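Cyclopropane mycolic acid synthase MmaA2 (Mycobacterium tuberculosis, PDB 1TPY) converts double bonds of mycolic acids into cis-cyclopropane rings by transferring a methylene group from S-adenosyl-L-methionine. Local coordinates at residues Gln13-Leu18 with Glu260-Tyr265; Asp21-Phe26 with Gln31-Ala36; Glu39-Thr44 with Tyr232-Asp237. One frame throughout, in Å; residues are numbered along the deposited sequence.

Interactions 1 and 2 are buried and built mostly from aromatic rings; interaction 3 lies at the surface and is ionic and polar. The first two adjoin, with centres 11 Å apart: Tyr33 OH of interaction 2 lies 2.7 Å from Tyr265 OH and 2.8 Å from His15 NE2 of interaction 1, both probable hydrogen bonds, and both contacts border S-adenosyl-L-homocysteine. Interaction 3, centred 14 Å from interaction 2, is tied to it by a probable bond from Ala36 N to Thr235 OG1. Its helix 229-245 also receives Phe26 of interaction 2 against Ala242 and Leu243. All three touch cetyl-trimethyl-ammonium, interaction 3 through Tyr232 and Leu236, away from its ion pair.

Interaction 1: Gln13-Leu18 with Glu260-Tyr265; sequences QAHYDL and ERYMKY. With 16A (cetyl-trimethyl-ammonium), chain D; SAH (S-adenosyl-L-homocysteine), chain C.
His15 and Leu18 both carry CG opposite the backbone N (chi1 -173° and -180°), which extends the imidazole and the leucine methyl CD2 to the phenol end of Tyr262. The result is an aromatic cluster of His15, Tyr262 and Tyr265 joining helix 9-16, and the turn after it, to helix 256-275 beside the cofactor pocket of this methyltransferase. Tyr262 OH sits over one face of the imidazole, displaced toward its rim, and comes within 3.2 Å of His15 CE1. With planes 34° apart and centroids separated by 5.4 Å, the two rings meet at a slant. The Leu18 and Tyr262 side chains point at each other from opposite directions, with Leu18 CD2 3.8 Å from Tyr262 CE1. Both imidazole nitrogens are engaged beyond the two helices, ND1 with the carbonyl of Ile199 and NE2 with Tyr33, which fixes the rotation of the ring. The Tyr16 ring lies between His15 and the bound S-adenosyl-L-homocysteine: His15 CD2 is over the centre of one face, sugar C3' over the other. C2 of cetyl-trimethyl-ammonium lies at the edge of the Tyr265 ring, in its plane, 3.8 Å from Tyr265 CE1.

Interaction 2: Asp21-Phe26 with Gln31-Ala36; sequences DFFRLF and QTYSCA. With SAH (S-adenosyl-L-homocysteine), chain C; 16A (cetyl-trimethyl-ammonium), chain D; CO3 (carbonate ion), chain B.
The cofactor-binding loop after helix 20-24 folds back here on that helix, and Tyr33 and Ser34 belong to the S-adenosyl-L-methionine site. Phe23 and Tyr33 make the apolar part of the contact. Their side chains cross at about a right angle, with Phe23 CE2 3.5 Å from Tyr33 CE1 and ring planes 55° apart. Phe26 brings CZ to within 4.1 Å of Tyr33 OH, which lies at the edge of the phenylalanine ring near its plane. In Tyr33, CG stands opposite the backbone N (chi1 -161°), carrying the phenol back toward the helix and the His15-Tyr265 cluster. This loop contributes two bonds to the carboxylate of the bound cofactor product, in the Rossmann-like methyltransferase fold. Tyr33 N donates to OXT of S-adenosyl-L-homocysteine in a nearly straight bond (2.8 Å, 176°), and Ser34 OG donates to its other carboxylate oxygen, O, at 2.7 Å. Over the centre of one Tyr33 face sits methyl C17 of cetyl-trimethyl-ammonium, 3.5 Å above the plane. Buried Gln31 bends at chi2 and sets its amide against the aliphatic part of solvent-exposed Arg24, with NE2 3.3 Å from Arg24 CG. The same NE2 donates to Pro29 O and to a water that also lies within hydrogen-bonding distance of Arg24 O, linking the two segments. Cys35 N donates to O1 of a carbonate ion, probably from the crystallisation liquor, at 2.8 Å.

Interaction 3: Glu39-Thr44 with Tyr232-Asp237; sequences EREDMT and YARTLD. With 16A (cetyl-trimethyl-ammonium), chain D; CO3 (carbonate ion), chain B.
Two hydrogen bonds and a salt bridge make this surface contact, in which Arg234 of helix 229-245 reaches a type I beta turn running from Arg40 to Met43. The hydrogen bonds rest on a chain extended from CG to the guanidinium, which is delivered end-on to one acceptor, Glu41 O. NH1 and NH2 of Arg234 each lie 3.0 Å from Glu41 O, which is nearly coplanar with the guanidinium. The grip is forked, since the two N-H groups converge on one oxygen and neither bond is straight (144° and 146°). As seen from the carbonyl, NH2 is nearly in line with the C=O bond, whereas NH1 is tilted from the carbonyl plane.

The salt bridge adds to this pairing. Glu41 bends at chi2 (65°) and turns its carboxylate back to the arginine, placing OE1 3.3 Å from Arg234 NH1, with the two flat groups steeply inclined. Inside the turn, Met43 N bonds to Arg40 O at 2.8 Å, and Thr44 follows as the N-cap of helix 45-57.

Ligand contacts lie on another side of helix 229-245. Leu236 CD2 touches C1 of cetyl-trimethyl-ammonium, and Tyr232 OH donates to carbonate O2, 2.8 Å away in the plane of the phenol ring.

Interaction 1: Gln13-Leu18 with Glu260-Tyr265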
# COMPACT_ATOMS: atom_id res chain seq x y z
N GLN A 13 -6.88 7.37 9.17
CA GLN A 13 -7.34 8.67 8.68
C GLN A 13 -6.41 9.82 9.09
O GLN A 13 -6.26 10.79 8.36
CB GLN A 13 -8.77 8.95 9.16
CG GLN A 13 -9.82 8.11 8.45
CD GLN A 13 -11.23 8.32 8.98
OE1 GLN A 13 -12.20 7.81 8.42
NE2 GLN A 13 -11.35 9.07 10.08
N ALA A 14 -5.79 9.69 10.26
CA ALA A 14 -4.87 10.72 10.76
C ALA A 14 -3.77 10.98 9.75
O ALA A 14 -3.15 12.04 9.75
CB ALA A 14 -4.26 10.27 12.09
N HIS A 15 -3.53 10.02 8.87
CA HIS A 15 -2.51 10.20 7.84
C HIS A 15 -3.11 10.55 6.47
O HIS A 15 -2.84 11.63 5.93
CB HIS A 15 -1.66 8.93 7.70
CG HIS A 15 -0.48 9.09 6.78
ND1 HIS A 15 0.77 9.45 7.24
CD2 HIS A 15 -0.38 9.00 5.44
CE1 HIS A 15 1.59 9.57 6.21
NE2 HIS A 15 0.92 9.30 5.10
N TYR A 16 -3.93 9.66 5.92
CA TYR A 16 -4.48 9.87 4.59
C TYR A 16 -5.53 10.95 4.40
O TYR A 16 -5.83 11.34 3.27
CB TYR A 16 -5.01 8.55 4.02
CG TYR A 16 -3.98 7.46 4.09
CD1 TYR A 16 -3.94 6.58 5.18
CD2 TYR A 16 -2.98 7.36 3.13
CE1 TYR A 16 -2.93 5.65 5.30
CE2 TYR A 16 -1.96 6.42 3.24
CZ TYR A 16 -1.94 5.57 4.33
OH TYR A 16 -0.92 4.67 4.46
N ASP A 17 -6.11 11.45 5.49
CA ASP A 17 -7.10 12.51 5.36
C ASP A 17 -6.51 13.88 5.67
O ASP A 17 -7.24 14.87 5.78
CB ASP A 17 -8.31 12.22 6.26
CG ASP A 17 -9.25 11.18 5.65
OD1 ASP A 17 -10.17 10.72 6.35
OD2 ASP A 17 -9.08 10.85 4.46
N LEU A 18 -5.19 13.94 5.78
CA LEU A 18 -4.49 15.19 6.06
C LEU A 18 -4.93 16.27 5.06
O LEU A 18 -5.35 17.36 5.45
CB LEU A 18 -2.98 14.99 5.95
CG LEU A 18 -2.15 16.25 6.24
CD1 LEU A 18 -2.37 16.68 7.69
CD2 LEU A 18 -0.68 15.98 5.98
N GLU A 260 8.19 19.82 7.55
CA GLU A 260 9.37 19.19 8.14
C GLU A 260 9.07 17.77 8.62
O GLU A 260 9.91 16.88 8.51
CB GLU A 260 9.92 20.03 9.29
CG GLU A 260 10.46 21.40 8.87
CD GLU A 260 11.66 21.33 7.92
OE1 GLU A 260 12.06 22.39 7.39
OE2 GLU A 260 12.22 20.23 7.71
N ARG A 261 7.87 17.56 9.16
CA ARG A 261 7.49 16.23 9.64
C ARG A 261 7.55 15.22 8.49
O ARG A 261 8.13 14.15 8.63
CB ARG A 261 6.09 16.27 10.25
CG ARG A 261 5.58 14.92 10.73
CD ARG A 261 4.75 15.08 12.00
NE ARG A 261 3.57 15.90 11.79
CZ ARG A 261 3.16 16.86 12.62
NH1 ARG A 261 3.85 17.12 13.72
NH2 ARG A 261 2.07 17.55 12.35
N TYR A 262 6.94 15.56 7.35
CA TYR A 262 6.94 14.67 6.21
C TYR A 262 8.31 14.51 5.55
O TYR A 262 8.65 13.42 5.09
CB TYR A 262 5.88 15.10 5.19
CG TYR A 262 4.52 14.51 5.49
CD1 TYR A 262 3.81 14.90 6.63
CD2 TYR A 262 3.98 13.50 4.70
CE1 TYR A 262 2.59 14.29 6.97
CE2 TYR A 262 2.77 12.88 5.02
CZ TYR A 262 2.08 13.29 6.17
OH TYR A 262 0.88 12.69 6.49
N MET A 263 9.10 15.59 5.51
CA MET A 263 10.44 15.49 4.93
C MET A 263 11.27 14.56 5.81
O MET A 263 12.06 13.76 5.32
CB MET A 263 11.12 16.86 4.86
CG MET A 263 10.53 17.80 3.81
SD MET A 263 10.48 17.05 2.16
CE MET A 263 12.25 16.89 1.82
N LYS A 264 11.08 14.67 7.12
CA LYS A 264 11.79 13.83 8.07
C LYS A 264 11.38 12.37 7.86
O LYS A 264 12.21 11.46 7.88
CB LYS A 264 11.46 14.25 9.51
CG LYS A 264 12.11 13.39 10.60
CD LYS A 264 11.75 13.90 11.98
CE LYS A 264 12.25 12.97 13.08
NZ LYS A 264 11.95 13.51 14.45
N TYR A 265 10.08 12.16 7.65
CA TYR A 265 9.56 10.82 7.43
C TYR A 265 10.01 10.25 6.09
O TYR A 265 10.50 9.12 6.02
CB TYR A 265 8.03 10.82 7.56
CG TYR A 265 7.23 10.06 6.51
CD1 TYR A 265 7.51 8.73 6.20
CD2 TYR A 265 6.16 10.68 5.86
CE1 TYR A 265 6.73 8.03 5.27
CE2 TYR A 265 5.38 9.99 4.93
CZ TYR A 265 5.67 8.67 4.64
OH TYR A 265 4.91 8.00 3.72
C1 16A D . 6.87 4.99 2.57
C2 16A D . 6.56 4.43 3.96
C3 16A D . 7.76 3.63 4.49
C4 16A D . 7.59 3.04 5.89
C5 16A D . 8.86 2.28 6.27
C6 16A D . 8.85 1.62 7.66
C7 16A D . 8.75 2.52 8.92
C8 16A D . 8.27 1.88 10.24
C9 16A D . 6.96 1.06 10.19
C10 16A D . 5.66 1.83 9.83
C11 16A D . 4.47 0.98 9.33
C12 16A D . 3.38 1.76 8.57
C13 16A D . 3.50 1.59 7.05
C14 16A D . 2.47 2.44 6.32
C15 16A D . 2.84 2.41 4.83
C16 16A D . 1.91 3.39 4.08
N1 16A D . 1.93 3.73 2.59
C17 16A D . 1.15 4.63 1.96
C18 16A D . 3.32 4.10 2.15
C19 16A D . 1.60 2.47 1.81
N SAH C . -3.17 0.83 -2.35
CA SAH C . -2.95 2.26 -2.57
CB SAH C . -2.97 3.06 -1.25
CG SAH C . -1.99 2.65 -0.15
SD SAH C . -2.11 3.69 1.34
C SAH C . -1.63 2.50 -3.31
O SAH C . -0.86 1.54 -3.46
OXT SAH C . -1.38 3.65 -3.71
C5' SAH C . -2.85 2.55 2.54
C4' SAH C . -4.31 2.25 2.18
O4' SAH C . -4.84 1.10 2.88
C3' SAH C . -5.26 3.41 2.50
O3' SAH C . -6.18 3.57 1.41
C2' SAH C . -5.94 2.97 3.75
O2' SAH C . -7.20 3.64 3.94
C1' SAH C . -6.06 1.50 3.52
N9 SAH C . -6.32 0.67 4.76
C8 SAH C . -5.66 0.58 5.95
N7 SAH C . -6.14 -0.24 6.82
C5 SAH C . -7.24 -0.77 6.15
C6 SAH C . -8.23 -1.73 6.50
N6 SAH C . -8.25 -2.35 7.68
N1 SAH C . -9.20 -2.03 5.57
C2 SAH C . -9.19 -1.40 4.37
N3 SAH C . -8.32 -0.48 3.93
C4 SAH C . -7.36 -0.22 4.89

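Interaction 2: Asp21-Phe26 with Gln31-Ala36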
# COMPACT_ATOMS: atom_id res chain seq x y z
N ASP A 21 -4.59 17.95 -1.34
CA ASP A 21 -3.75 18.98 -1.93
C ASP A 21 -2.31 18.80 -1.46
O ASP A 21 -1.37 18.98 -2.23
CB ASP A 21 -4.26 20.36 -1.53
CG ASP A 21 -5.52 20.74 -2.28
OD1 ASP A 21 -6.28 21.60 -1.78
OD2 ASP A 21 -5.76 20.20 -3.38
N PHE A 22 -2.14 18.44 -0.19
CA PHE A 22 -0.80 18.25 0.37
C PHE A 22 -0.12 17.06 -0.28
O PHE A 22 1.04 17.16 -0.71
CB PHE A 22 -0.86 18.04 1.88
CG PHE A 22 0.49 17.96 2.53
CD1 PHE A 22 1.23 19.11 2.77
CD2 PHE A 22 1.05 16.72 2.86
CE1 PHE A 22 2.51 19.04 3.33
CE2 PHE A 22 2.33 16.64 3.41
CZ PHE A 22 3.06 17.81 3.64
N PHE A 23 -0.83 15.94 -0.37
CA PHE A 23 -0.26 14.74 -0.97
C PHE A 23 0.04 14.96 -2.45
O PHE A 23 1.01 14.41 -2.97
CB PHE A 23 -1.20 13.54 -0.80
CG PHE A 23 -1.19 12.97 0.60
CD1 PHE A 23 -2.31 13.08 1.42
CD2 PHE A 23 -0.04 12.36 1.10
CE1 PHE A 23 -2.28 12.59 2.72
CE2 PHE A 23 -0.01 11.86 2.40
CZ PHE A 23 -1.14 11.98 3.21
N ARG A 24 -0.77 15.77 -3.11
CA ARG A 24 -0.55 16.03 -4.53
C ARG A 24 0.78 16.74 -4.77
O ARG A 24 1.30 16.73 -5.88
CB ARG A 24 -1.70 16.86 -5.11
CG ARG A 24 -2.59 16.08 -6.08
CD ARG A 24 -3.53 17.01 -6.86
NE ARG A 24 -4.62 17.51 -6.04
CZ ARG A 24 -5.63 16.76 -5.60
NH1 ARG A 24 -5.69 15.47 -5.90
NH2 ARG A 24 -6.59 17.30 -4.86
N LEU A 25 1.32 17.36 -3.73
CA LEU A 25 2.59 18.07 -3.83
C LEU A 25 3.77 17.15 -4.09
O LEU A 25 4.75 17.57 -4.70
CB LEU A 25 2.87 18.87 -2.55
CG LEU A 25 1.91 19.99 -2.15
CD1 LEU A 25 2.41 20.62 -0.86
CD2 LEU A 25 1.82 21.04 -3.26
N PHE A 26 3.71 15.91 -3.62
CA PHE A 26 4.84 15.02 -3.83
C PHE A 26 4.57 13.66 -4.48
O PHE A 26 5.49 13.03 -4.99
CB PHE A 26 5.61 14.84 -2.51
CG PHE A 26 4.87 14.07 -1.45
CD1 PHE A 26 4.90 12.68 -1.43
CD2 PHE A 26 4.16 14.74 -0.46
CE1 PHE A 26 4.25 11.97 -0.43
CE2 PHE A 26 3.50 14.04 0.55
CZ PHE A 26 3.55 12.65 0.57
N GLN A 31 -1.35 9.70 -7.92
CA GLN A 31 -1.50 9.69 -6.47
C GLN A 31 -1.30 8.29 -5.89
O GLN A 31 -1.92 7.93 -4.88
CB GLN A 31 -2.88 10.24 -6.07
CG GLN A 31 -3.24 11.57 -6.71
CD GLN A 31 -2.21 12.66 -6.48
OE1 GLN A 31 -1.81 12.93 -5.34
NE2 GLN A 31 -1.76 13.29 -7.57
N THR A 32 -0.45 7.50 -6.53
CA THR A 32 -0.15 6.17 -6.02
C THR A 32 0.73 6.45 -4.82
O THR A 32 1.60 7.32 -4.86
CB THR A 32 0.60 5.32 -7.06
OG1 THR A 32 -0.23 5.11 -8.20
CG2 THR A 32 0.98 3.97 -6.46
N TYR A 33 0.50 5.73 -3.73
CA TYR A 33 1.24 5.96 -2.51
C TYR A 33 1.79 4.64 -2.00
O TYR A 33 1.33 4.11 -0.99
CB TYR A 33 0.29 6.60 -1.49
CG TYR A 33 0.95 7.32 -0.33
CD1 TYR A 33 0.17 7.87 0.68
CD2 TYR A 33 2.33 7.44 -0.24
CE1 TYR A 33 0.74 8.53 1.75
CE2 TYR A 33 2.92 8.11 0.83
CZ TYR A 33 2.11 8.66 1.83
OH TYR A 33 2.65 9.33 2.89
N SER A 34 2.78 4.12 -2.71
CA SER A 34 3.41 2.85 -2.39
C SER A 34 4.64 2.69 -3.28
O SER A 34 4.81 3.41 -4.26
CB SER A 34 2.42 1.70 -2.64
OG SER A 34 1.82 1.82 -3.93
N CYS A 35 5.51 1.74 -2.95
CA CYS A 35 6.73 1.53 -3.72
C CYS A 35 6.55 1.34 -5.23
O CYS A 35 5.80 0.47 -5.68
CB CYS A 35 7.49 0.33 -3.16
SG CYS A 35 9.09 0.06 -3.99
N ALA A 36 7.26 2.16 -6.00
CA ALA A 36 7.20 2.09 -7.46
C ALA A 36 8.12 0.97 -7.97
O ALA A 36 8.86 0.37 -7.20
CB ALA A 36 7.61 3.42 -8.05
N SAH C . -3.17 0.83 -2.35
CA SAH C . -2.95 2.26 -2.57
CB SAH C . -2.97 3.06 -1.25
CG SAH C . -1.99 2.65 -0.15
SD SAH C . -2.11 3.69 1.34
C SAH C . -1.63 2.50 -3.31
O SAH C . -0.86 1.54 -3.46
OXT SAH C . -1.38 3.65 -3.71
C5' SAH C . -2.85 2.55 2.54
C4' SAH C . -4.31 2.25 2.18
O4' SAH C . -4.84 1.10 2.88
C3' SAH C . -5.26 3.41 2.50
O3' SAH C . -6.18 3.57 1.41
C2' SAH C . -5.94 2.97 3.75
O2' SAH C . -7.20 3.64 3.94
C1' SAH C . -6.06 1.50 3.52
N9 SAH C . -6.32 0.67 4.76
C8 SAH C . -5.66 0.58 5.95
N7 SAH C . -6.14 -0.24 6.82
C5 SAH C . -7.24 -0.77 6.15
C6 SAH C . -8.23 -1.73 6.50
N6 SAH C . -8.25 -2.35 7.68
N1 SAH C . -9.20 -2.03 5.57
C2 SAH C . -9.19 -1.40 4.37
N3 SAH C . -8.32 -0.48 3.93
C4 SAH C . -7.36 -0.22 4.89
C1 16A D . 6.87 4.99 2.57
C2 16A D . 6.56 4.43 3.96
C3 16A D . 7.76 3.63 4.49
C4 16A D . 7.59 3.04 5.89
C5 16A D . 8.86 2.28 6.27
C6 16A D . 8.85 1.62 7.66
C7 16A D . 8.75 2.52 8.92
C8 16A D . 8.27 1.88 10.24
C9 16A D . 6.96 1.06 10.19
C10 16A D . 5.66 1.83 9.83
C11 16A D . 4.47 0.98 9.33
C12 16A D . 3.38 1.76 8.57
C13 16A D . 3.50 1.59 7.05
C14 16A D . 2.47 2.44 6.32
C15 16A D . 2.84 2.41 4.83
C16 16A D . 1.91 3.39 4.08
N1 16A D . 1.93 3.73 2.59
C17 16A D . 1.15 4.63 1.96
C18 16A D . 3.32 4.10 2.15
C19 16A D . 1.60 2.47 1.81
C CO3 B . 4.19 -0.36 0.33
O1 CO3 B . 4.84 -0.18 -1.00
O2 CO3 B . 4.12 0.68 1.19
O3 CO3 B . 3.68 -1.56 0.68
O HOH W 1 0.84 14.83 -7.67

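Interaction 3: Glu39-Thr44 with Tyr232-Asp237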
# COMPACT_ATOMS: atom_id res chain seq x y z
N GLU A 39 11.45 -0.22 -14.00
CA GLU A 39 11.88 -1.23 -14.96
C GLU A 39 12.91 -0.69 -15.94
O GLU A 39 13.74 -1.44 -16.45
CB GLU A 39 10.67 -1.79 -15.70
CG GLU A 39 9.77 -2.55 -14.76
CD GLU A 39 8.51 -3.05 -15.42
OE1 GLU A 39 7.74 -3.75 -14.74
OE2 GLU A 39 8.28 -2.75 -16.62
N ARG A 40 12.84 0.60 -16.23
CA ARG A 40 13.81 1.25 -17.10
C ARG A 40 14.49 2.30 -16.23
O ARG A 40 13.82 3.12 -15.61
CB ARG A 40 13.16 1.95 -18.29
CG ARG A 40 12.44 1.05 -19.27
CD ARG A 40 12.27 1.78 -20.59
NE ARG A 40 12.18 3.22 -20.38
CZ ARG A 40 11.12 3.84 -19.86
NH1 ARG A 40 10.05 3.15 -19.51
NH2 ARG A 40 11.15 5.16 -19.69
N GLU A 41 15.82 2.28 -16.21
CA GLU A 41 16.59 3.21 -15.40
C GLU A 41 16.08 4.66 -15.41
O GLU A 41 15.99 5.30 -14.36
CB GLU A 41 18.06 3.17 -15.83
CG GLU A 41 18.99 4.01 -14.96
CD GLU A 41 19.08 3.50 -13.53
OE1 GLU A 41 18.03 3.33 -12.88
OE2 GLU A 41 20.21 3.27 -13.06
N ASP A 42 15.75 5.18 -16.59
CA ASP A 42 15.28 6.56 -16.72
C ASP A 42 13.76 6.73 -16.66
O ASP A 42 13.23 7.76 -17.08
CB ASP A 42 15.81 7.16 -18.03
CG ASP A 42 15.35 6.38 -19.24
OD1 ASP A 42 15.64 6.82 -20.38
OD2 ASP A 42 14.70 5.33 -19.07
N MET A 43 13.07 5.73 -16.15
CA MET A 43 11.61 5.77 -16.04
C MET A 43 11.22 6.87 -15.04
O MET A 43 11.91 7.08 -14.05
CB MET A 43 11.12 4.41 -15.54
CG MET A 43 9.75 3.98 -16.00
SD MET A 43 9.37 2.33 -15.36
CE MET A 43 9.20 1.40 -16.90
N THR A 44 10.14 7.60 -15.31
CA THR A 44 9.71 8.65 -14.39
C THR A 44 8.94 7.97 -13.26
O THR A 44 8.59 6.80 -13.38
CB THR A 44 8.75 9.67 -15.04
OG1 THR A 44 7.52 9.02 -15.37
CG2 THR A 44 9.37 10.29 -16.31
N TYR A 232 12.18 1.14 -3.45
CA TYR A 232 11.54 2.01 -2.48
C TYR A 232 12.40 3.20 -2.06
O TYR A 232 11.89 4.31 -1.89
CB TYR A 232 11.11 1.23 -1.23
CG TYR A 232 9.71 1.60 -0.79
CD1 TYR A 232 9.20 2.87 -1.04
CD2 TYR A 232 8.88 0.67 -0.17
CE1 TYR A 232 7.91 3.22 -0.69
CE2 TYR A 232 7.58 1.01 0.19
CZ TYR A 232 7.10 2.28 -0.08
OH TYR A 232 5.81 2.63 0.23
N ALA A 233 13.71 2.98 -1.92
CA ALA A 233 14.60 4.07 -1.54
C ALA A 233 14.47 5.17 -2.58
O ALA A 233 14.32 6.35 -2.26
CB ALA A 233 16.04 3.57 -1.47
N ARG A 234 14.50 4.76 -3.85
CA ARG A 234 14.38 5.70 -4.95
C ARG A 234 12.99 6.34 -4.98
O ARG A 234 12.85 7.54 -5.22
CB ARG A 234 14.64 5.00 -6.28
CG ARG A 234 14.65 5.97 -7.43
CD ARG A 234 15.07 5.31 -8.72
NE ARG A 234 15.01 6.28 -9.81
CZ ARG A 234 15.18 5.96 -11.09
NH1 ARG A 234 15.42 4.71 -11.44
NH2 ARG A 234 15.09 6.91 -12.02
N THR A 235 11.96 5.53 -4.75
CA THR A 235 10.60 6.05 -4.74
C THR A 235 10.55 7.12 -3.66
O THR A 235 10.06 8.23 -3.88
CB THR A 235 9.56 4.96 -4.42
OG1 THR A 235 9.57 3.96 -5.45
CG2 THR A 235 8.15 5.57 -4.33
N LEU A 236 11.08 6.79 -2.49
CA LEU A 236 11.10 7.71 -1.37
C LEU A 236 11.90 8.98 -1.64
O LEU A 236 11.50 10.07 -1.21
CB LEU A 236 11.62 6.98 -0.13
CG LEU A 236 10.57 6.06 0.51
CD1 LEU A 236 11.20 5.08 1.48
CD2 LEU A 236 9.54 6.92 1.22
N ASP A 237 13.03 8.85 -2.34
CA ASP A 237 13.85 10.02 -2.66
C ASP A 237 13.04 10.95 -3.56
O ASP A 237 13.03 12.17 -3.36
CB ASP A 237 15.13 9.62 -3.42
CG ASP A 237 16.10 8.81 -2.57
OD1 ASP A 237 16.14 9.01 -1.34
OD2 ASP A 237 16.85 7.98 -3.14
C1 16A D . 6.87 4.99 2.57
C2 16A D . 6.56 4.43 3.96
C3 16A D . 7.76 3.63 4.49
C4 16A D . 7.59 3.04 5.89
C5 16A D . 8.86 2.28 6.27
C6 16A D . 8.85 1.62 7.66
C7 16A D . 8.75 2.52 8.92
C8 16A D . 8.27 1.88 10.24
C9 16A D . 6.96 1.06 10.19
C10 16A D . 5.66 1.83 9.83
C11 16A D . 4.47 0.98 9.33
C12 16A D . 3.38 1.76 8.57
C13 16A D . 3.50 1.59 7.05
C14 16A D . 2.47 2.44 6.32
C15 16A D . 2.84 2.41 4.83
C16 16A D . 1.91 3.39 4.08
N1 16A D . 1.93 3.73 2.59
C17 16A D . 1.15 4.63 1.96
C18 16A D . 3.32 4.10 2.15
C19 16A D . 1.60 2.47 1.81
C CO3 B . 4.19 -0.36 0.33
O1 CO3 B . 4.84 -0.18 -1.00
O2 CO3 B . 4.12 0.68 1.19
O3 CO3 B . 3.68 -1.56 0.68